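Local atomic coordinates of VAO-type flavoprotein oxidase VAO615 (Myceliophthora thermophila, PDB entry 6F72), a protein that binds one FAD bicovalently and is probably an oxidase whose reduced flavin reacts rapidly with molecular oxygen, its substrate still being unidentified. Residues His157-Lys162 / Ala407-Phe412; Arg494-Ala499 / Asn521-Asn526; Thr413-Ile418 / Met473-Pro478. All blocks are in the same frame, centred on the assembly; numbering follows the deposited sequence.

Contact 1: residues His157-Lys162 / Ala407-Phe412; sequences HDYLGK and AAYFPF. With FAD (flavin-adenine dinucleotide), chain E.
The phenol rings of Y159 and Y409 run alongside one another with their ends pointing opposite ways, their planes inclined at 33° and their centroids 4.8 Å apart. CE1 of Y159 sits over one face of the Y409 ring, 3.4 Å above the plane and displaced toward the rim, and CD1 of Y159 lies 3.4 Å from CZ of Y409. With CG of Y409 anti to the backbone nitrogen (chi1 -165°), the ring runs across to the histidine loop, where its hydroxyl donates to the carbonyl oxygen of H157 (OH to O 2.8 Å). The donor oxygen stands well above the plane of the carbonyl, while the acceptor lies at the edge of the tyrosine ring. This is the flavin attachment site of a VAO-type, PCMH-fold oxidase: ND1 of H157 is covalently bound to the 8-methyl carbon of FAD, and C222 supplies the second link. NE2 of H157 is hydrogen-bonded to OG1 of T224, a second tie on the imidazole besides the covalent bond at ND1. CE2 of Y409 packs 3.5 Å from C8M of FAD, and the ring of Y159 approaches C8 and C9 of the flavin. One water joins the hydroxyl of Y159 to the backbone of A408 and F410. A type I turn from D158 to G161 continues the loop; OD2 of D158 accepts from the backbone nitrogens of L160, in an Asx turn, and K162, from opposite faces of the carboxylate.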
loop_
_atom_site.group_PDB
_atom_site.type_symbol
_atom_site.label_atom_id
_atom_site.label_comp_id
_atom_site.label_asym_id
_atom_site.label_seq_id
_atom_site.Cartn_x
_atom_site.Cartn_y
_atom_site.Cartn_z
ATOM N N HIS A 157 -6.073 4.286 0.714
ATOM C CA HIS A 157 -4.837 4.136 1.469
ATOM C C HIS A 157 -3.628 4.808 0.852
ATOM O O HIS A 157 -2.642 4.982 1.556
ATOM C CB HIS A 157 -4.476 2.677 1.633
ATOM C CG HIS A 157 -4.708 2.142 3.003
ATOM N ND1 HIS A 157 -3.802 2.292 4.047
ATOM C CD2 HIS A 157 -5.737 1.402 3.481
ATOM C CE1 HIS A 157 -4.310 1.682 5.109
ATOM N NE2 HIS A 157 -5.464 1.125 4.788
ATOM N N ASP A 158 -3.691 5.190 -0.425
ATOM C CA ASP A 158 -2.468 5.571 -1.154
ATOM C C ASP A 158 -1.665 6.718 -0.559
ATOM O O ASP A 158 -2.155 7.844 -0.473
ATOM C CB ASP A 158 -2.686 5.852 -2.635
ATOM C CG ASP A 158 -1.377 5.772 -3.422
ATOM O OD1 ASP A 158 -0.918 4.641 -3.736
ATOM O OD2 ASP A 158 -0.808 6.851 -3.697
ATOM N N TYR A 159 -0.407 6.420 -0.216
ATOM C CA TYR A 159 0.482 7.400 0.394
ATOM C C TYR A 159 0.860 8.532 -0.552
ATOM O O TYR A 159 1.293 9.580 -0.095
ATOM C CB TYR A 159 1.737 6.732 0.977
ATOM C CG TYR A 159 1.465 5.843 2.168
ATOM C CD1 TYR A 159 1.000 6.376 3.373
ATOM C CD2 TYR A 159 1.678 4.464 2.098
ATOM C CE1 TYR A 159 0.741 5.558 4.472
ATOM C CE2 TYR A 159 1.431 3.639 3.192
ATOM C CZ TYR A 159 0.956 4.190 4.376
ATOM O OH TYR A 159 0.711 3.388 5.474
ATOM N N LEU A 160 0.688 8.323 -1.853
ATOM C CA LEU A 160 1.138 9.272 -2.865
ATOM C C LEU A 160 -0.031 10.034 -3.485
ATOM O O LEU A 160 0.144 10.782 -4.446
ATOM C CB LEU A 160 2.017 8.573 -3.943
ATOM C CG LEU A 160 3.337 7.828 -3.614
ATOM C CD1 LEU A 160 3.159 6.420 -3.049
ATOM C CD2 LEU A 160 4.247 7.746 -4.834
ATOM N N GLY A 161 -1.227 9.871 -2.912
ATOM C CA GLY A 161 -2.416 10.546 -3.428
ATOM C C GLY A 161 -2.935 10.012 -4.759
ATOM O O GLY A 161 -3.788 10.651 -5.406
ATOM N N LYS A 162 -2.460 8.830 -5.151
ATOM C CA LYS A 162 -2.772 8.258 -6.468
ATOM C C LYS A 162 -4.260 7.863 -6.652
ATOM O O LYS A 162 -4.706 7.600 -7.777
ATOM C CB LYS A 162 -1.802 7.110 -6.794
ATOM C CG LYS A 162 -0.332 7.561 -6.863
ATOM C CD LYS A 162 0.661 6.408 -6.710
ATOM C CE LYS A 162 0.506 5.331 -7.795
ATOM N NZ LYS A 162 1.319 4.127 -7.463
ATOM N N ALA A 407 -4.094 0.411 12.624
ATOM C CA ALA A 407 -2.892 0.889 11.946
ATOM C C ALA A 407 -2.929 2.396 11.695
ATOM O O ALA A 407 -3.721 2.880 10.868
ATOM C CB ALA A 407 -2.656 0.116 10.655
ATOM N N ALA A 408 -2.073 3.114 12.434
ATOM C CA ALA A 408 -1.863 4.553 12.287
ATOM C C ALA A 408 -1.552 4.914 10.847
ATOM O O ALA A 408 -0.907 4.138 10.133
ATOM C CB ALA A 408 -0.742 5.019 13.200
ATOM N N TYR A 409 -2.053 6.064 10.412
ATOM C CA TYR A 409 -1.760 6.548 9.082
ATOM C C TYR A 409 -0.761 7.676 9.150
ATOM O O TYR A 409 -1.077 8.779 9.633
ATOM C CB TYR A 409 -3.002 7.008 8.326
ATOM C CG TYR A 409 -2.728 7.149 6.851
ATOM C CD1 TYR A 409 -2.104 8.300 6.334
ATOM C CD2 TYR A 409 -3.063 6.109 5.961
ATOM C CE1 TYR A 409 -1.830 8.423 4.985
ATOM C CE2 TYR A 409 -2.800 6.222 4.603
ATOM C CZ TYR A 409 -2.186 7.365 4.114
ATOM O OH TYR A 409 -1.927 7.454 2.770
ATOM N N PHE A 410 0.440 7.395 8.657
ATOM C CA PHE A 410 1.494 8.395 8.541
ATOM C C PHE A 410 1.618 8.797 7.068
ATOM O O PHE A 410 2.000 7.976 6.242
ATOM C CB PHE A 410 2.820 7.833 9.028
ATOM C CG PHE A 410 2.790 7.244 10.415
ATOM C CD1 PHE A 410 2.495 8.031 11.529
ATOM C CD2 PHE A 410 3.121 5.898 10.616
ATOM C CE1 PHE A 410 2.504 7.486 12.813
ATOM C CE2 PHE A 410 3.138 5.347 11.897
ATOM C CZ PHE A 410 2.824 6.143 12.998
ATOM N N PRO A 411 1.275 10.051 6.728
ATOM C CA PRO A 411 1.198 10.537 5.335
ATOM C C PRO A 411 2.535 10.873 4.661
ATOM O O PRO A 411 2.554 11.291 3.486
ATOM C CB PRO A 411 0.371 11.815 5.473
ATOM C CG PRO A 411 0.697 12.310 6.840
ATOM C CD PRO A 411 0.835 11.084 7.689
ATOM N N PHE A 412 3.626 10.735 5.411
ATOM C CA PHE A 412 4.977 10.960 4.898
ATOM C C PHE A 412 5.781 9.654 4.987
ATOM O O PHE A 412 6.825 9.591 5.656
ATOM C CB PHE A 412 5.675 12.122 5.634
ATOM C CG PHE A 412 4.810 13.348 5.802
ATOM C CD1 PHE A 412 4.498 14.170 4.709
ATOM C CD2 PHE A 412 4.290 13.680 7.054
ATOM C CE1 PHE A 412 3.691 15.294 4.871
ATOM C CE2 PHE A 412 3.484 14.800 7.218
ATOM C CZ PHE A 412 3.195 15.614 6.129
HETATM P PA FAD E . -6.008 2.883 -3.015
HETATM O O1A FAD E . -5.450 4.216 -2.587
HETATM O O2A FAD E . -7.503 2.797 -3.145
HETATM O O5B FAD E . -5.312 2.472 -4.404
HETATM C C5B FAD E . -3.912 2.645 -4.629
HETATM C C4B FAD E . -3.599 2.781 -6.115
HETATM O O4B FAD E . -4.092 1.637 -6.816
HETATM C C3B FAD E . -4.229 3.987 -6.784
HETATM O O3B FAD E . -3.296 4.447 -7.771
HETATM C C2B FAD E . -5.469 3.446 -7.475
HETATM O O2B FAD E . -5.797 4.195 -8.647
HETATM C C1B FAD E . -5.051 2.025 -7.815
HETATM N N9A FAD E . -6.151 1.032 -7.788
HETATM C C8A FAD E . -6.692 0.487 -6.677
HETATM N N7A FAD E . -7.648 -0.418 -7.004
HETATM C C5A FAD E . -7.714 -0.464 -8.344
HETATM C C6A FAD E . -8.513 -1.211 -9.341
HETATM N N6A FAD E . -9.450 -2.092 -8.924
HETATM N N1A FAD E . -8.286 -0.970 -10.653
HETATM C C2A FAD E . -7.357 -0.085 -11.075
HETATM N N3A FAD E . -6.585 0.627 -10.216
HETATM C C4A FAD E . -6.718 0.484 -8.865
HETATM N N1 FAD E . 1.922 -2.305 1.638
HETATM C C2 FAD E . 2.658 -3.435 1.792
HETATM O O2 FAD E . 3.274 -3.898 0.803
HETATM N N3 FAD E . 2.746 -4.071 2.981
HETATM C C4 FAD E . 2.135 -3.645 4.098
HETATM O O4 FAD E . 2.249 -4.265 5.179
HETATM C C4X FAD E . 1.304 -2.424 4.005
HETATM N N5 FAD E . 0.643 -1.934 5.075
HETATM C C5X FAD E . -0.118 -0.805 4.989
HETATM C C6 FAD E . -0.804 -0.312 6.120
HETATM C C7 FAD E . -1.587 0.857 5.997
HETATM C C7M FAD E . -2.310 1.375 7.228
HETATM C C8 FAD E . -1.702 1.564 4.670
HETATM C C8M FAD E . -2.596 2.768 4.412
HETATM C C9 FAD E . -1.019 1.058 3.569
HETATM C C9A FAD E . -0.231 -0.093 3.671
HETATM N N10 FAD E . 0.441 -0.604 2.535
HETATM C C10 FAD E . 1.234 -1.763 2.675
HETATM C "C1'" FAD E . 0.376 0.112 1.264
HETATM C "C2'" FAD E . -0.476 -0.444 0.162
HETATM O "O2'" FAD E . 0.201 -1.576 -0.379
HETATM C "C3'" FAD E . -0.570 0.673 -0.872
HETATM O "O3'" FAD E . -0.937 1.923 -0.250
HETATM C "C4'" FAD E . -1.563 0.326 -1.971
HETATM O "O4'" FAD E . -1.446 1.275 -3.033
HETATM C "C5'" FAD E . -2.993 0.236 -1.436
HETATM O "O5'" FAD E . -3.923 0.013 -2.484
HETATM P P FAD E . -5.493 0.199 -2.200
HETATM O O1P FAD E . -5.845 -0.537 -0.939
HETATM O O2P FAD E . -6.176 -0.100 -3.515
HETATM O O3P FAD E . -5.582 1.787 -1.922
HETATM O O HOH W 1 0.258 10.785 2.133
HETATM O O HOH W 2 0.730 4.790 7.760
#

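Contact 2: residues Arg494-Ala499 / Asn521-Asn526; sequences RDRYAA and NHLYAN
A single buried carboxylate, that of D495, divides its two oxygens between consecutive residues of the facing loop. OD2 receives NE2 of H522 at 2.8 Å in a nearly straight bond (173°); NE2 comes to the syn side of OD2, somewhat out of the carboxylate plane, while OD2 lies in the plane of the imidazole. OD1 takes ND2 of N521 at 3.0 Å, but from above the carboxylate, whose plane is turned 53° from that of the amide. N102 also donates to OD2, so donors from separate parts of the chain converge on this one side chain. The contact ties helix 488-508 to the loop ahead of helix 527-532, in the berberine-like region, and the loop folds back as a type I turn from N521 to Y524. Within it, OD1 of N521 accepts from the backbone nitrogen of L523 (2.8 Å), an Asx turn that holds the amide with its nitrogen directed at the helix. An alanine here in place of D495 would probably leave NE2 of H522 and ND2 of N521 without the carboxylate they share, and free both groups to turn. Further along the helix, the methyl of A499 sits against L523, CB to CB 3.7 Å, and a water spans A499 O and A525 N.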
loop_
_atom_site.group_PDB
_atom_site.type_symbol
_atom_site.label_atom_id
_atom_site.label_comp_id
_atom_site.label_asym_id
_atom_site.label_seq_id
_atom_site.Cartn_x
_atom_site.Cartn_y
_atom_site.Cartn_z
ATOM N N ARG A 494 7.446 19.337 6.071
ATOM C CA ARG A 494 7.671 17.914 6.384
ATOM C C ARG A 494 7.587 17.019 5.118
ATOM O O ARG A 494 8.405 16.079 4.912
ATOM C CB ARG A 494 6.719 17.442 7.487
ATOM C CG ARG A 494 7.079 16.082 8.074
ATOM C CD ARG A 494 6.263 15.754 9.314
ATOM N NE ARG A 494 6.754 16.462 10.489
ATOM C CZ ARG A 494 6.175 16.454 11.691
ATOM N NH1 ARG A 494 5.068 15.749 11.924
ATOM N NH2 ARG A 494 6.727 17.147 12.678
ATOM N N ASP A 495 6.600 17.340 4.277
ATOM C CA ASP A 495 6.434 16.749 2.948
ATOM C C ASP A 495 7.723 16.881 2.092
ATOM O O ASP A 495 8.239 15.863 1.578
ATOM C CB ASP A 495 5.214 17.384 2.252
ATOM C CG ASP A 495 4.497 16.432 1.315
ATOM O OD1 ASP A 495 4.625 15.196 1.485
ATOM O OD2 ASP A 495 3.776 16.936 0.417
ATOM N N ARG A 496 8.241 18.105 1.950
ATOM C CA ARG A 496 9.465 18.336 1.170
ATOM C C ARG A 496 10.715 17.735 1.816
ATOM O O ARG A 496 11.585 17.193 1.104
ATOM C CB ARG A 496 9.677 19.814 0.828
ATOM C CG ARG A 496 8.610 20.392 -0.106
ATOM C CD ARG A 496 8.853 21.868 -0.403
ATOM N NE ARG A 496 9.147 22.645 0.814
ATOM C CZ ARG A 496 8.251 23.290 1.572
ATOM N NH1 ARG A 496 6.960 23.306 1.264
ATOM N NH2 ARG A 496 8.664 23.933 2.649
ATOM N N TYR A 497 10.800 17.809 3.147
ATOM C CA TYR A 497 11.840 17.094 3.891
ATOM C C TYR A 497 11.872 15.600 3.531
ATOM O O TYR A 497 12.950 15.057 3.250
ATOM C CB TYR A 497 11.704 17.268 5.410
ATOM C CG TYR A 497 12.606 16.324 6.183
ATOM C CD1 TYR A 497 13.985 16.578 6.310
ATOM C CD2 TYR A 497 12.088 15.162 6.766
ATOM C CE1 TYR A 497 14.814 15.687 6.997
ATOM C CE2 TYR A 497 12.895 14.280 7.463
ATOM C CZ TYR A 497 14.251 14.526 7.562
ATOM O OH TYR A 497 15.029 13.626 8.252
ATOM N N ALA A 498 10.710 14.939 3.538
ATOM C CA ALA A 498 10.689 13.503 3.282
ATOM C C ALA A 498 11.220 13.175 1.871
ATOM O O ALA A 498 12.109 12.343 1.729
ATOM C CB ALA A 498 9.302 12.921 3.503
ATOM N N ALA A 499 10.700 13.890 0.869
ATOM C CA ALA A 499 11.022 13.687 -0.540
ATOM C C ALA A 499 12.465 14.017 -0.915
ATOM O O ALA A 499 13.091 13.251 -1.642
ATOM C CB ALA A 499 10.072 14.486 -1.417
ATOM N N ASN A 521 7.139 9.057 -1.103
ATOM C CA ASN A 521 6.600 10.393 -1.165
ATOM C C ASN A 521 6.299 10.776 -2.609
ATOM O O ASN A 521 7.097 10.499 -3.490
ATOM C CB ASN A 521 7.607 11.375 -0.557
ATOM C CG ASN A 521 7.008 12.749 -0.336
ATOM O OD1 ASN A 521 6.878 13.541 -1.271
ATOM N ND2 ASN A 521 6.643 13.037 0.898
ATOM N N HIS A 522 5.156 11.431 -2.834
ATOM C CA HIS A 522 4.741 11.913 -4.168
ATOM C C HIS A 522 5.647 12.959 -4.832
ATOM O O HIS A 522 5.538 13.189 -6.044
ATOM C CB HIS A 522 3.333 12.494 -4.096
ATOM C CG HIS A 522 3.250 13.768 -3.313
ATOM N ND1 HIS A 522 2.600 14.891 -3.784
ATOM C CD2 HIS A 522 3.738 14.097 -2.091
ATOM C CE1 HIS A 522 2.675 15.849 -2.875
ATOM N NE2 HIS A 522 3.358 15.391 -1.840
ATOM N N LEU A 523 6.487 13.629 -4.039
ATOM C CA LEU A 523 7.419 14.630 -4.566
ATOM C C LEU A 523 8.820 14.067 -4.846
ATOM O O LEU A 523 9.663 14.768 -5.437
ATOM C CB LEU A 523 7.512 15.839 -3.640
ATOM C CG LEU A 523 6.240 16.604 -3.259
ATOM C CD1 LEU A 523 6.567 17.500 -2.065
ATOM C CD2 LEU A 523 5.649 17.404 -4.421
ATOM N N TYR A 524 9.056 12.809 -4.447
ATOM C CA TYR A 524 10.355 12.123 -4.653
ATOM C C TYR A 524 10.771 12.147 -6.121
ATOM O O TYR A 524 10.063 11.638 -6.990
ATOM C CB TYR A 524 10.281 10.692 -4.104
ATOM C CG TYR A 524 11.472 9.802 -4.399
ATOM C CD1 TYR A 524 12.763 10.166 -4.006
ATOM C CD2 TYR A 524 11.303 8.568 -5.050
ATOM C CE1 TYR A 524 13.848 9.341 -4.279
ATOM C CE2 TYR A 524 12.385 7.735 -5.305
ATOM C CZ TYR A 524 13.649 8.130 -4.919
ATOM O OH TYR A 524 14.744 7.319 -5.175
ATOM N N ALA A 525 11.917 12.752 -6.384
ATOM C CA ALA A 525 12.309 13.131 -7.735
ATOM C C ALA A 525 12.727 11.953 -8.622
ATOM O O ALA A 525 12.453 11.983 -9.824
ATOM C CB ALA A 525 13.412 14.184 -7.689
ATOM N N ASN A 526 13.385 10.950 -8.022
ATOM C CA ASN A 526 13.993 9.809 -8.748
ATOM C C ASN A 526 13.027 8.601 -8.864
ATOM O O ASN A 526 13.475 7.441 -8.985
ATOM C CB ASN A 526 15.346 9.398 -8.109
ATOM C CG ASN A 526 16.176 8.458 -9.005
ATOM O OD1 ASN A 526 16.157 8.572 -10.235
ATOM N ND2 ASN A 526 16.905 7.521 -8.386
HETATM O O HOH W 3 13.911 13.685 -4.335
#

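Contact 3: residues Thr413-Ile418 / Met473-Pro478; sequences TNSRII and MLLCAP
An antiparallel strand pair at the margin of the seven-stranded sheet, with 412-419 outermost and 472-480 next to it, is interrupted here by a classic beta bulge. M473 and L474 both face I418, whose carbonyl oxygen accepts two backbone donors: N of M473 at 2.7 Å, and N of L474 at 3.2 Å. In return I418 N donates to L474 O. The hydrogen-bonded pair R416 and C476 exchanges bonds in both directions, and I417 with L475 forms the non-hydrogen-bonded pair between this pair and I418/L474. Side chains alternate accordingly. On the face of I417 and L475, CD2 of L475 meets CG1 of I417 at 3.5 Å; the leucine reaches it because its CG is anti to the backbone nitrogen (chi1 179°). The nearest atoms of the L475 side chain and FAD are about 6 Å apart. The other face carries R416, I418, L474 and C476: CB of I418 lies 3.9 Å from CB of L474, and CD1 of I418 lies 4.2 Å from SG of C476. That sulfur is disulfide-bonded to C450 on strand 448-452, so a covalent link crosses to the next strand of the sheet. NE of R416 is hydrogen-bonded to T510, and NH1 forms a salt bridge with D507. At the far end, P478 O accepts N of N414 at 2.9 Å and, weakly, the ND2 of the same asparagine at 3.4 Å.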
loop_
_atom_site.group_PDB
_atom_site.type_symbol
_atom_site.label_atom_id
_atom_site.label_comp_id
_atom_site.label_asym_id
_atom_site.label_seq_id
_atom_site.Cartn_x
_atom_site.Cartn_y
_atom_site.Cartn_z
ATOM N N THR A 413 5.274 8.624 4.302
ATOM C CA THR A 413 5.868 7.296 4.314
ATOM C C THR A 413 6.905 7.221 3.198
ATOM O O THR A 413 6.635 7.583 2.050
ATOM C CB THR A 413 4.796 6.174 4.180
ATOM O OG1 THR A 413 3.989 6.126 5.366
ATOM C CG2 THR A 413 5.429 4.798 3.983
ATOM N N ASN A 414 8.108 6.801 3.566
ATOM C CA ASN A 414 9.175 6.526 2.593
ATOM C C ASN A 414 9.601 5.083 2.751
ATOM O O ASN A 414 9.168 4.421 3.698
ATOM C CB ASN A 414 10.335 7.489 2.828
ATOM C CG ASN A 414 9.865 8.925 2.931
ATOM O OD1 ASN A 414 9.591 9.583 1.926
ATOM N ND2 ASN A 414 9.739 9.413 4.162
ATOM N N SER A 415 10.430 4.584 1.830
ATOM C CA SER A 415 10.868 3.202 1.891
ATOM C C SER A 415 12.189 2.943 1.197
ATOM O O SER A 415 12.591 3.626 0.238
ATOM C CB SER A 415 9.810 2.251 1.288
ATOM O OG SER A 415 9.596 2.562 -0.079
ATOM N N ARG A 416 12.850 1.912 1.681
ATOM C CA ARG A 416 13.936 1.339 0.936
ATOM C C ARG A 416 13.804 -0.170 1.008
ATOM O O ARG A 416 13.542 -0.722 2.086
ATOM C CB ARG A 416 15.277 1.846 1.492
ATOM C CG ARG A 416 16.443 1.691 0.529
ATOM C CD ARG A 416 16.387 2.655 -0.650
ATOM N NE ARG A 416 17.570 2.457 -1.464
ATOM C CZ ARG A 416 17.725 2.826 -2.732
ATOM N NH1 ARG A 416 16.747 3.428 -3.398
ATOM N NH2 ARG A 416 18.891 2.565 -3.338
ATOM N N ILE A 417 13.896 -0.815 -0.156
ATOM C CA ILE A 417 14.141 -2.244 -0.230
ATOM C C ILE A 417 15.658 -2.368 -0.151
ATOM O O ILE A 417 16.377 -1.822 -0.991
ATOM C CB ILE A 417 13.602 -2.874 -1.530
ATOM C CG1 ILE A 417 12.072 -2.806 -1.547
ATOM C CG2 ILE A 417 14.034 -4.328 -1.644
ATOM C CD1 ILE A 417 11.482 -2.517 -2.905
ATOM N N ILE A 418 16.113 -3.052 0.895
ATOM C CA ILE A 418 17.537 -3.160 1.232
ATOM C C ILE A 418 18.074 -4.557 0.846
ATOM O O ILE A 418 17.647 -5.558 1.429
ATOM C CB ILE A 418 17.786 -2.840 2.734
ATOM C CG1 ILE A 418 17.222 -1.442 3.092
ATOM C CG2 ILE A 418 19.270 -2.940 3.077
ATOM C CD1 ILE A 418 17.254 -1.072 4.567
ATOM N N MET A 473 16.415 -7.997 1.265
ATOM C CA MET A 473 16.171 -8.698 2.520
ATOM C C MET A 473 15.259 -7.880 3.469
ATOM O O MET A 473 14.458 -8.455 4.217
ATOM C CB MET A 473 17.498 -9.056 3.195
ATOM C CG MET A 473 17.382 -10.150 4.241
ATOM S SD MET A 473 18.879 -10.678 5.108
ATOM C CE MET A 473 19.141 -9.315 6.223
ATOM N N LEU A 474 15.400 -6.550 3.434
ATOM C CA LEU A 474 14.618 -5.643 4.274
ATOM C C LEU A 474 13.777 -4.669 3.445
ATOM O O LEU A 474 14.202 -4.205 2.381
ATOM C CB LEU A 474 15.534 -4.842 5.217
ATOM C CG LEU A 474 16.650 -5.505 6.035
ATOM C CD1 LEU A 474 17.409 -4.435 6.803
ATOM C CD2 LEU A 474 16.136 -6.574 6.988
ATOM N N LEU A 475 12.578 -4.384 3.932
ATOM C CA LEU A 475 11.793 -3.271 3.427
ATOM C C LEU A 475 11.502 -2.446 4.648
ATOM O O LEU A 475 10.684 -2.842 5.488
ATOM C CB LEU A 475 10.490 -3.710 2.735
ATOM C CG LEU A 475 9.473 -2.696 2.133
ATOM C CD1 LEU A 475 8.686 -1.919 3.181
ATOM C CD2 LEU A 475 10.088 -1.706 1.159
ATOM N N CYS A 476 12.212 -1.331 4.756
ATOM C CA CYS A 476 12.021 -0.403 5.878
ATOM C C CYS A 476 11.256 0.825 5.435
ATOM O O CYS A 476 11.538 1.399 4.374
ATOM C CB CYS A 476 13.354 -0.020 6.507
ATOM S SG CYS A 476 14.132 -1.444 7.294
ATOM N N ALA A 477 10.291 1.216 6.262
ATOM C CA ALA A 477 9.442 2.348 5.961
ATOM C C ALA A 477 9.515 3.477 7.025
ATOM O O ALA A 477 8.612 3.583 7.883
ATOM C CB ALA A 477 8.006 1.882 5.752
ATOM N N PRO A 478 10.562 4.333 6.968
ATOM C CA PRO A 478 10.507 5.563 7.786
ATOM C C PRO A 478 9.299 6.421 7.419
ATOM O O PRO A 478 9.171 6.860 6.271
ATOM C CB PRO A 478 11.820 6.265 7.441
ATOM C CG PRO A 478 12.743 5.136 7.171
ATOM C CD PRO A 478 11.901 4.167 6.375
#

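The three contacts touch one another; contact 1 carries the histidine attachment of FAD, and the L475 side chain of contact 3 comes within about 6 Å of the cofactor (nearest atoms). Residues 407-412 run directly into 413-418, so contacts 1 and 3 share one continuous chain; their centres are 15 Å apart, and CE1 of Y159 lies 3.4 Å from OG1 of T413. Contact 2 packs against both: CD1 of F412 comes 3.4 Å from OD1 of D495, and ND2 of N414 lies 3.6 Å from CB of A498. Strand 472-480 is followed in the chain by helix 488-508, which links contacts 3 and 2. Contact 2, its centre 13 Å from that of contact 1, touches the histidine loop where L160 O meets CB of H522.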